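PDB 4UUC: ankyrin repeat and SOCS box protein 11 from Homo sapiens, which serves as substrate-recognition component of a cullin-5-RING E3 ubiquitin ligase that marks proteins such as BIK for degradation, the chain here being the protein's ankyrin repeat domain. Local coordinates for residues I183-K194 against V213-P223. Numbering follows the deposited sequence.
Sequences IHLLTDYGANLK and VEQALLLREGP
The segments 183-188 and 213-220 of two helices run nearly parallel, their axes 10.3 Å apart and crossing at -24°. At the buried end Ile183 lies between turns of the partner helix: its CG2 branch meets Ala216 CB and Leu217 CD2, both at 3.8 Å, while CD1 turns to Val213 CG1. Arg220, bent at chi2 and chi3, crosses to the neighbouring helix. Arg220 NH2 meets Asp188 OD1 nearly along its C-O axis (2.9 Å, a salt bridge), and Arg220 NH1 meets the same oxygen from above the carboxylate plane, turned 42° from the guanidinium. Arg220 NH1 also donates to His184 ND1 at 3.1 Å, implying that ND1 carries no proton; the imidazole lies 18° from the guanidinium plane. These in-plane bonds to residues one helical turn apart would fix the guanidinium's rotation, and Thr187 CG2 sits over one face, off-centre toward the rim. Side-by-side stacking of outer helices is how ankyrin repeats build a solenoid; here helix 180-188 of the sixth repeat, ending in a Schellman motif at Gly190, meets the chain's last helix, 212-220. Beyond that turn, Leu193 CD2 packs 3.7 Å from Glu221 N. Lys194 lays CE against Glu221 CG and sends NZ to Gly222 O in a weak hydrogen bond.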
ATOM      1  N   ILE A 183      -9.474  17.373  -0.328  1.00 14.87           N
ATOM      2  CA  ILE A 183     -10.877  17.728  -0.531  1.00 16.29           C
ATOM      3  C   ILE A 183     -11.089  18.338  -1.919  1.00 16.27           C
ATOM      4  O   ILE A 183     -11.996  17.929  -2.653  1.00 15.29           O
ATOM      5  CB  ILE A 183     -11.374  18.722   0.550  1.00 21.38           C
ATOM      6  CG1 ILE A 183     -11.280  18.100   1.947  1.00 20.41           C
ATOM      7  CG2 ILE A 183     -12.811  19.165   0.272  1.00 22.66           C
ATOM      8  CD1 ILE A 183     -12.228  16.930   2.195  1.00 17.81           C
ATOM      9  N   HIS A 184     -10.260  19.308  -2.291  1.00 17.36           N
ATOM     10  CA  HIS A 184     -10.441  19.980  -3.580  1.00 19.01           C
ATOM     11  C   HIS A 184     -10.100  19.061  -4.755  1.00 16.09           C
ATOM     12  O   HIS A 184     -10.749  19.120  -5.800  1.00 17.25           O
ATOM     13  CB  HIS A 184      -9.604  21.261  -3.643  1.00 17.53           C
ATOM     14  CG  HIS A 184     -10.114  22.349  -2.751  1.00 15.06           C
ATOM     15  ND1 HIS A 184     -11.422  22.787  -2.789  1.00 18.75           N
ATOM     16  CD2 HIS A 184      -9.499  23.084  -1.795  1.00 16.82           C
ATOM     17  CE1 HIS A 184     -11.589  23.745  -1.895  1.00 20.18           C
ATOM     18  NE2 HIS A 184     -10.437  23.945  -1.279  1.00 16.44           N
ATOM     19  N   LEU A 185      -9.100  18.201  -4.581  1.00 14.25           N
ATOM     20  CA  LEU A 185      -8.741  17.236  -5.619  1.00 15.12           C
ATOM     21  C   LEU A 185      -9.892  16.274  -5.898  1.00 14.83           C
ATOM     22  O   LEU A 185     -10.232  16.035  -7.054  1.00 17.99           O
ATOM     23  CB  LEU A 185      -7.491  16.447  -5.223  1.00 18.13           C
ATOM     24  CG  LEU A 185      -6.135  17.106  -5.502  1.00 18.79           C
ATOM     25  CD1 LEU A 185      -5.027  16.362  -4.774  1.00 20.44           C
ATOM     26  CD2 LEU A 185      -5.849  17.146  -6.987  1.00 23.30           C
ATOM     27  N   LEU A 186     -10.474  15.704  -4.844  1.00 14.27           N
ATOM     28  CA  LEU A 186     -11.621  14.814  -5.000  1.00 15.18           C
ATOM     29  C   LEU A 186     -12.793  15.527  -5.673  1.00 15.32           C
ATOM     30  O   LEU A 186     -13.417  14.995  -6.593  1.00 19.45           O
ATOM     31  CB  LEU A 186     -12.072  14.261  -3.646  1.00 15.72           C
ATOM     32  CG  LEU A 186     -11.165  13.228  -2.978  1.00 19.49           C
ATOM     33  CD1 LEU A 186     -11.724  12.875  -1.606  1.00 14.50           C
ATOM     34  CD2 LEU A 186     -11.021  11.981  -3.832  1.00 18.56           C
ATOM     35  N   THR A 187     -13.097  16.726  -5.194  1.00 16.44           N
ATOM     36  CA  THR A 187     -14.190  17.509  -5.750  1.00 22.97           C
ATOM     37  C   THR A 187     -13.929  17.835  -7.222  1.00 21.99           C
ATOM     38  O   THR A 187     -14.832  17.722  -8.056  1.00 21.58           O
ATOM     39  CB  THR A 187     -14.397  18.810  -4.962  1.00 23.23           C
ATOM     40  OG1 THR A 187     -14.663  18.501  -3.590  1.00 24.21           O
ATOM     41  CG2 THR A 187     -15.563  19.606  -5.535  1.00 27.00           C
ATOM     42  N   ASP A 188     -12.695  18.225  -7.537  1.00 19.55           N
ATOM     43  CA  ASP A 188     -12.323  18.541  -8.918  1.00 20.84           C
ATOM     44  C   ASP A 188     -12.528  17.348  -9.851  1.00 28.83           C
ATOM     45  O   ASP A 188     -12.789  17.525 -11.043  1.00 20.11           O
ATOM     46  CB  ASP A 188     -10.861  18.989  -9.012  1.00 22.07           C
ATOM     47  CG  ASP A 188     -10.619  20.370  -8.425  1.00 24.98           C
ATOM     48  OD1 ASP A 188     -11.588  21.132  -8.220  1.00 23.38           O
ATOM     49  OD2 ASP A 188      -9.439  20.696  -8.182  1.00 27.52           O
ATOM     50  N   TYR A 189     -12.397  16.139  -9.307  1.00 20.66           N
ATOM     51  CA  TYR A 189     -12.540  14.914 -10.086  1.00 24.31           C
ATOM     52  C   TYR A 189     -13.931  14.290  -9.948  1.00 21.39           C
ATOM     53  O   TYR A 189     -14.136  13.123 -10.283  1.00 24.65           O
ATOM     54  CB  TYR A 189     -11.460  13.906  -9.682  1.00 20.66           C
ATOM     55  CG  TYR A 189     -10.177  14.076 -10.455  1.00 19.22           C
ATOM     56  CD1 TYR A 189      -9.194  14.954 -10.025  1.00 14.81           C
ATOM     57  CD2 TYR A 189      -9.954  13.365 -11.626  1.00 26.87           C
ATOM     58  CE1 TYR A 189      -8.022  15.116 -10.734  1.00 23.43           C
ATOM     59  CE2 TYR A 189      -8.784  13.521 -12.343  1.00 22.81           C
ATOM     60  CZ  TYR A 189      -7.824  14.395 -11.894  1.00 24.36           C
ATOM     61  OH  TYR A 189      -6.661  14.548 -12.606  1.00 30.38           O
ATOM     62  N   GLY A 190     -14.883  15.077  -9.459  1.00 21.81           N
ATOM     63  CA  GLY A 190     -16.290  14.727  -9.546  1.00 22.08           C
ATOM     64  C   GLY A 190     -16.893  14.008  -8.355  1.00 23.94           C
ATOM     65  O   GLY A 190     -17.929  13.354  -8.490  1.00 22.93           O
ATOM     66  N   ALA A 191     -16.267  14.126  -7.190  1.00 21.02           N
ATOM     67  CA  ALA A 191     -16.803  13.499  -5.989  1.00 21.97           C
ATOM     68  C   ALA A 191     -18.198  14.032  -5.680  1.00 27.18           C
ATOM     69  O   ALA A 191     -18.473  15.220  -5.852  1.00 23.25           O
ATOM     70  CB  ALA A 191     -15.882  13.730  -4.812  1.00 18.79           C
ATOM     71  N   ASN A 192     -19.075  13.138  -5.239  1.00 26.27           N
ATOM     72  CA  ASN A 192     -20.429  13.504  -4.842  1.00 29.35           C
ATOM     73  C   ASN A 192     -20.444  14.019  -3.407  1.00 27.20           C
ATOM     74  O   ASN A 192     -20.316  13.244  -2.461  1.00 28.09           O
ATOM     75  CB  ASN A 192     -21.361  12.298  -4.990  1.00 27.20           C
ATOM     76  CG  ASN A 192     -22.824  12.657  -4.795  1.00 31.85           C
ATOM     77  OD1 ASN A 192     -23.172  13.485  -3.954  1.00 35.74           O
ATOM     78  ND2 ASN A 192     -23.689  12.024  -5.575  1.00 41.91           N
ATOM     79  N   LEU A 193     -20.607  15.328  -3.244  1.00 25.66           N
ATOM     80  CA  LEU A 193     -20.512  15.943  -1.920  1.00 22.78           C
ATOM     81  C   LEU A 193     -21.757  15.731  -1.066  1.00 28.83           C
ATOM     82  O   LEU A 193     -21.736  15.996   0.136  1.00 29.08           O
ATOM     83  CB  LEU A 193     -20.237  17.447  -2.052  1.00 34.00           C
ATOM     84  CG  LEU A 193     -18.760  17.860  -2.032  1.00 30.73           C
ATOM     85  CD1 LEU A 193     -18.039  17.374  -3.282  1.00 30.91           C
ATOM     86  CD2 LEU A 193     -18.608  19.368  -1.873  1.00 42.00           C
ATOM     87  N   LYS A 194     -22.836  15.249  -1.674  1.00 29.74           N
ATOM     88  CA  LYS A 194     -24.111  15.142  -0.971  1.00 31.58           C
ATOM     89  C   LYS A 194     -24.382  13.743  -0.411  1.00 32.04           C
ATOM     90  O   LYS A 194     -25.070  13.606   0.602  1.00 26.08           O
ATOM     91  CB  LYS A 194     -25.253  15.557  -1.907  1.00 38.17           C
ATOM     92  CG  LYS A 194     -25.174  17.008  -2.381  1.00 43.44           C
ATOM     93  CD  LYS A 194     -25.466  17.996  -1.257  1.00 43.63           C
ATOM     94  CE  LYS A 194     -25.236  19.440  -1.696  1.00 53.02           C
ATOM     95  NZ  LYS A 194     -26.206  19.905  -2.727  1.00 41.73           N
ATOM     96  N   VAL A 213     -10.999  22.011   6.657  1.00 17.60           N
ATOM     97  CA  VAL A 213     -11.624  20.973   5.845  1.00 18.57           C
ATOM     98  C   VAL A 213     -13.125  21.244   5.704  1.00 15.39           C
ATOM     99  O   VAL A 213     -13.674  21.155   4.604  1.00 19.25           O
ATOM    100  CB  VAL A 213     -11.376  19.573   6.443  1.00 16.89           C
ATOM    101  CG1 VAL A 213     -12.326  18.535   5.839  1.00 17.84           C
ATOM    102  CG2 VAL A 213      -9.928  19.168   6.203  1.00 21.70           C
ATOM    103  N   GLU A 214     -13.780  21.600   6.804  1.00 16.14           N
ATOM    104  CA  GLU A 214     -15.193  21.957   6.750  1.00 18.88           C
ATOM    105  C   GLU A 214     -15.413  23.149   5.826  1.00 18.59           C
ATOM    106  O   GLU A 214     -16.368  23.168   5.050  1.00 18.75           O
ATOM    107  CB  GLU A 214     -15.742  22.288   8.140  1.00 19.21           C
ATOM    108  CG  GLU A 214     -17.234  22.578   8.117  1.00 21.71           C
ATOM    109  CD  GLU A 214     -17.768  23.091   9.437  1.00 30.86           C
ATOM    110  OE1 GLU A 214     -17.381  24.206   9.845  1.00 29.73           O
ATOM    111  OE2 GLU A 214     -18.583  22.377  10.062  1.00 33.75           O
ATOM    112  N   GLN A 215     -14.532  24.140   5.920  1.00 20.54           N
ATOM    113  CA  GLN A 215     -14.628  25.329   5.078  1.00 20.63           C
ATOM    114  C   GLN A 215     -14.562  24.940   3.609  1.00 18.84           C
ATOM    115  O   GLN A 215     -15.331  25.441   2.791  1.00 20.07           O
ATOM    116  CB  GLN A 215     -13.511  26.324   5.409  1.00 24.72           C
ATOM    117  CG  GLN A 215     -13.610  27.644   4.647  1.00 34.26           C
ATOM    118  CD  GLN A 215     -12.317  28.446   4.675  1.00 41.21           C
ATOM    119  OE1 GLN A 215     -11.342  28.058   5.319  1.00 46.92           O
ATOM    120  NE2 GLN A 215     -12.303  29.570   3.966  1.00 56.59           N
ATOM    121  N   ALA A 216     -13.634  24.046   3.280  1.00 16.55           N
ATOM    122  CA  ALA A 216     -13.451  23.599   1.903  1.00 18.65           C
ATOM    123  C   ALA A 216     -14.724  22.947   1.372  1.00 19.98           C
ATOM    124  O   ALA A 216     -15.162  23.232   0.259  1.00 20.12           O
ATOM    125  CB  ALA A 216     -12.281  22.631   1.808  1.00 19.38           C
ATOM    126  N   LEU A 217     -15.321  22.080   2.181  1.00 19.34           N
ATOM    127  CA  LEU A 217     -16.542  21.390   1.788  1.00 17.61           C
ATOM    128  C   LEU A 217     -17.697  22.372   1.601  1.00 18.80           C
ATOM    129  O   LEU A 217     -18.499  22.234   0.676  1.00 21.09           O
ATOM    130  CB  LEU A 217     -16.899  20.329   2.830  1.00 17.94           C
ATOM    131  CG  LEU A 217     -15.971  19.111   2.816  1.00 14.09           C
ATOM    132  CD1 LEU A 217     -16.131  18.274   4.083  1.00 15.74           C
ATOM    133  CD2 LEU A 217     -16.232  18.257   1.584  1.00 16.98           C
ATOM    134  N   LEU A 218     -17.775  23.366   2.478  1.00 18.70           N
ATOM    135  CA  LEU A 218     -18.818  24.383   2.381  1.00 21.03           C
ATOM    136  C   LEU A 218     -18.664  25.207   1.103  1.00 20.43           C
ATOM    137  O   LEU A 218     -19.655  25.564   0.466  1.00 26.01           O
ATOM    138  CB  LEU A 218     -18.786  25.304   3.603  1.00 19.76           C
ATOM    139  CG  LEU A 218     -19.364  24.739   4.901  1.00 18.80           C
ATOM    140  CD1 LEU A 218     -18.958  25.595   6.083  1.00 21.47           C
ATOM    141  CD2 LEU A 218     -20.878  24.637   4.807  1.00 26.17           C
ATOM    142  N   LEU A 219     -17.422  25.499   0.731  1.00 20.06           N
ATOM    143  CA  LEU A 219     -17.146  26.330  -0.443  1.00 20.21           C
ATOM    144  C   LEU A 219     -17.427  25.613  -1.766  1.00 23.86           C
ATOM    145  O   LEU A 219     -17.711  26.258  -2.776  1.00 24.82           O
ATOM    146  CB  LEU A 219     -15.690  26.804  -0.426  1.00 23.20           C
ATOM    147  CG  LEU A 219     -15.331  27.872   0.608  1.00 29.11           C
ATOM    148  CD1 LEU A 219     -13.819  28.023   0.703  1.00 29.01           C
ATOM    149  CD2 LEU A 219     -15.986  29.201   0.267  1.00 39.02           C
ATOM    150  N   ARG A 220     -17.357  24.284  -1.754  1.00 17.54           N
ATOM    151  CA  ARG A 220     -17.504  23.483  -2.971  1.00 20.74           C
ATOM    152  C   ARG A 220     -18.906  22.899  -3.135  1.00 27.93           C
ATOM    153  O   ARG A 220     -19.282  22.468  -4.226  1.00 22.42           O
ATOM    154  CB  ARG A 220     -16.490  22.338  -2.983  1.00 21.70           C
ATOM    155  CG  ARG A 220     -15.022  22.760  -2.959  1.00 19.74           C
ATOM    156  CD  ARG A 220     -14.654  23.688  -4.106  1.00 15.33           C
ATOM    157  NE  ARG A 220     -14.837  23.078  -5.423  1.00 21.15           N
ATOM    158  CZ  ARG A 220     -13.891  22.440  -6.105  1.00 20.29           C
ATOM    159  NH1 ARG A 220     -12.668  22.299  -5.610  1.00 23.83           N
ATOM    160  NH2 ARG A 220     -14.171  21.933  -7.298  1.00 24.41           N
ATOM    161  N   GLU A 221     -19.675  22.872  -2.053  1.00 24.49           N
ATOM    162  CA  GLU A 221     -21.002  22.273  -2.088  1.00 26.54           C
ATOM    163  C   GLU A 221     -21.960  23.153  -2.879  1.00 26.58           C
ATOM    164  O   GLU A 221     -22.119  24.336  -2.582  1.00 32.00           O
ATOM    165  CB  GLU A 221     -21.533  22.059  -0.671  1.00 33.89           C
ATOM    166  CG  GLU A 221     -22.742  21.147  -0.601  1.00 49.41           C
ATOM    167  CD  GLU A 221     -23.213  20.902   0.822  1.00 47.12           C
ATOM    168  OE1 GLU A 221     -23.204  21.856   1.630  1.00 60.16           O
ATOM    169  OE2 GLU A 221     -23.590  19.752   1.132  1.00 65.29           O
ATOM    170  N   GLY A 222     -22.593  22.574  -3.891  1.00 33.50           N
ATOM    171  CA  GLY A 222     -23.546  23.309  -4.703  1.00 36.17           C
ATOM    172  C   GLY A 222     -24.813  23.643  -3.935  1.00 32.89           C
ATOM    173  O   GLY A 222     -25.074  23.071  -2.874  1.00 27.35           O
ATOM    174  N   PRO A 223     -25.616  24.576  -4.467  1.00 34.40           N
ATOM    175  CA  PRO A 223     -26.856  24.969  -3.794  1.00 28.97           C
ATOM    176  C   PRO A 223     -27.896  23.857  -3.817  1.00 33.50           C
ATOM    177  O   PRO A 223     -27.720  22.885  -4.553  1.00 34.17           O
ATOM    178  CB  PRO A 223     -27.329  26.172  -4.611  1.00 29.30           C
ATOM    179  CG  PRO A 223     -26.797  25.909  -5.970  1.00 30.54           C
ATOM    180  CD  PRO A 223     -25.449  25.274  -5.754  1.00 33.26           C
TER